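Local coordinates for putative transcriptional regulator protein, LacI family (Rhizobium etli, PDB 3MIZ) that probably binds a cis-regulatory DNA region and represses transcription, as LacI-family regulators with a periplasmic-binding-protein-like effector domain generally do, at residues M79-V84 / P113-G118. Numbering follows the deposited sequence.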
loop_
_atom_site.group_PDB
_atom_site.type_symbol
_atom_site.label_atom_id
_atom_site.label_comp_id
_atom_site.label_asym_id
_atom_site.label_seq_id
_atom_site.Cartn_x
_atom_site.Cartn_y
_atom_site.Cartn_z
HETATM N N MSE A 79 -11.946 2.789 3.631
HETATM C CA MSE A 79 -10.485 2.830 3.688
HETATM C C MSE A 79 -9.995 3.657 4.875
HETATM O O MSE A 79 -8.983 3.330 5.498
HETATM C CB MSE A 79 -9.927 3.385 2.378
HETATM C CG MSE A 79 -10.037 2.409 1.224
HETATM SE SE MSE A 79 -9.062 0.767 1.601
HETATM C CE MSE A 79 -10.528 -0.391 2.158
ATOM N N TYR A 80 -10.692 4.748 5.174
ATOM C CA TYR A 80 -10.335 5.555 6.333
ATOM C C TYR A 80 -11.599 5.735 7.148
ATOM O O TYR A 80 -12.709 5.522 6.655
ATOM C CB TYR A 80 -9.734 6.920 5.945
ATOM C CG TYR A 80 -10.453 7.659 4.847
ATOM C CD1 TYR A 80 -10.010 7.580 3.525
ATOM C CD2 TYR A 80 -11.567 8.452 5.125
ATOM C CE1 TYR A 80 -10.654 8.278 2.505
ATOM C CE2 TYR A 80 -12.220 9.146 4.113
ATOM C CZ TYR A 80 -11.757 9.058 2.810
ATOM O OH TYR A 80 -12.385 9.769 1.817
ATOM N N ARG A 81 -11.437 6.120 8.405
ATOM C CA ARG A 81 -12.583 6.271 9.275
ATOM C C ARG A 81 -13.582 7.306 8.772
ATOM O O ARG A 81 -13.227 8.446 8.492
ATOM C CB ARG A 81 -12.104 6.613 10.675
ATOM C CG ARG A 81 -13.091 6.250 11.744
ATOM C CD ARG A 81 -12.464 6.429 13.102
ATOM N NE ARG A 81 -13.461 6.360 14.156
ATOM C CZ ARG A 81 -13.193 6.565 15.436
ATOM N NH1 ARG A 81 -11.949 6.850 15.810
ATOM N NH2 ARG A 81 -14.161 6.489 16.334
ATOM N N ARG A 82 -14.840 6.892 8.655
ATOM C CA ARG A 82 -15.890 7.772 8.158
ATOM C C ARG A 82 -17.193 7.572 8.924
ATOM O O ARG A 82 -17.395 6.548 9.584
ATOM C CB ARG A 82 -16.181 7.475 6.678
ATOM C CG ARG A 82 -15.043 7.709 5.696
ATOM C CD ARG A 82 -15.453 7.241 4.301
ATOM N NE ARG A 82 -16.699 7.875 3.877
ATOM C CZ ARG A 82 -17.468 7.438 2.883
ATOM N NH1 ARG A 82 -17.128 6.356 2.192
ATOM N NH2 ARG A 82 -18.595 8.080 2.588
ATOM N N ILE A 83 -18.066 8.567 8.838
ATOM C CA ILE A 83 -19.396 8.496 9.425
ATOM C C ILE A 83 -20.256 8.582 8.165
ATOM O O ILE A 83 -20.213 9.590 7.448
ATOM C CB ILE A 83 -19.710 9.700 10.336
ATOM C CG1 ILE A 83 -18.765 9.715 11.542
ATOM C CG2 ILE A 83 -21.144 9.603 10.840
ATOM C CD1 ILE A 83 -18.916 10.967 12.408
ATOM N N VAL A 84 -21.006 7.523 7.874
ATOM C CA VAL A 84 -21.820 7.502 6.669
ATOM C C VAL A 84 -22.858 6.396 6.675
ATOM O O VAL A 84 -22.634 5.314 7.231
ATOM C CB VAL A 84 -20.931 7.329 5.415
ATOM C CG1 VAL A 84 -20.076 6.077 5.552
ATOM C CG2 VAL A 84 -21.794 7.236 4.156
ATOM N N PRO A 113 -11.678 1.682 15.032
ATOM C CA PRO A 113 -10.454 1.784 15.833
ATOM C C PRO A 113 -10.595 3.055 16.669
ATOM O O PRO A 113 -11.345 3.966 16.295
ATOM C CB PRO A 113 -9.367 1.908 14.770
ATOM C CG PRO A 113 -10.037 2.743 13.734
ATOM C CD PRO A 113 -11.428 2.117 13.644
ATOM N N ASP A 114 -9.881 3.134 17.785
ATOM C CA ASP A 114 -9.974 4.301 18.650
ATOM C C ASP A 114 -8.825 5.292 18.428
ATOM O O ASP A 114 -7.851 5.299 19.180
ATOM C CB ASP A 114 -9.985 3.851 20.111
ATOM C CG ASP A 114 -10.617 4.870 21.032
ATOM O OD1 ASP A 114 -10.514 6.084 20.761
ATOM O OD2 ASP A 114 -11.203 4.444 22.048
ATOM N N ASP A 115 -8.947 6.122 17.395
ATOM C CA ASP A 115 -7.942 7.133 17.072
ATOM C C ASP A 115 -7.621 8.027 18.260
ATOM O O ASP A 115 -6.464 8.354 18.518
ATOM C CB ASP A 115 -8.439 8.016 15.926
ATOM C CG ASP A 115 -8.471 7.283 14.616
ATOM O OD1 ASP A 115 -7.503 7.411 13.844
ATOM O OD2 ASP A 115 -9.453 6.558 14.373
ATOM N N TYR A 116 -8.660 8.437 18.968
ATOM C CA TYR A 116 -8.497 9.314 20.116
ATOM C C TYR A 116 -7.642 8.661 21.205
ATOM O O TYR A 116 -6.680 9.260 21.702
ATOM C CB TYR A 116 -9.875 9.686 20.676
ATOM C CG TYR A 116 -9.827 10.792 21.702
ATOM C CD1 TYR A 116 -9.898 12.126 21.319
ATOM C CD2 TYR A 116 -9.673 10.505 23.056
ATOM C CE1 TYR A 116 -9.814 13.147 22.259
ATOM C CE2 TYR A 116 -9.591 11.518 24.001
ATOM C CZ TYR A 116 -9.662 12.835 23.598
ATOM O OH TYR A 116 -9.575 13.842 24.534
ATOM N N GLN A 117 -7.988 7.434 21.575
ATOM C CA GLN A 117 -7.249 6.720 22.607
ATOM C C GLN A 117 -5.796 6.516 22.182
ATOM O O GLN A 117 -4.876 6.725 22.972
ATOM C CB GLN A 117 -7.920 5.370 22.887
ATOM C CG GLN A 117 -7.045 4.342 23.600
ATOM C CD GLN A 117 -6.249 3.500 22.627
ATOM O OE1 GLN A 117 -6.786 3.031 21.627
ATOM N NE2 GLN A 117 -4.964 3.291 22.919
ATOM N N GLY A 118 -5.602 6.110 20.929
ATOM C CA GLY A 118 -4.260 5.882 20.425
ATOM C C GLY A 118 -3.390 7.122 20.498
ATOM O O GLY A 118 -2.241 7.049 20.942
HETATM O O HOH W 1 -11.634 7.600 18.599
#
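R81, in the weakly bonded strand around 81-83, and P113, the last residue of strand 110-113, have the closest CA atoms across the contact, yet these stay 8.2 Å apart, and the gap is bridged by the arginine side chain. Its CG is anti to the backbone N (chi1 -156°) and the chain runs extended from CG to NE, a length that lets R81 reach the first turn of the helix. There NH1 donates to D115 OD2 at 2.9 Å, 155° at the hydrogen, in a salt bridge that uses the anti lone pair of OD2 and lies close to the guanidinium plane; the two planar groups are tilted by 27°. Short and acidic, D115 serves two arginines, since its OD1 pairs with R149 of helix 144-160. NE of R81 forms a salt bridge with E112 OE2, so two carboxylates compensate the positive charge and fix the guanidinium's rotation. The P113 carbonyl O sits over one guanidinium face, 3.0 Å from R81 NH1, too poorly angled for a hydrogen bond. In this two-domain periplasmic-binding-protein-like fold, R81 follows strand 73-78 of the N-terminal parallel sheet, whereas strand 110-113 leads into helix 115-127 of the C-terminal subdomain, so the salt bridge probably lies near the hinge. D114 is the N-cap of that helix: its OD1 accepts from Q117 N at 3.0 Å, a role that suits a short carboxylate. A water in the guanidinium plane accepts from R81 NH1 (2.9 Å) and from Y116 N, and donates to D114 OD1, linking the arginine to the capped helix end.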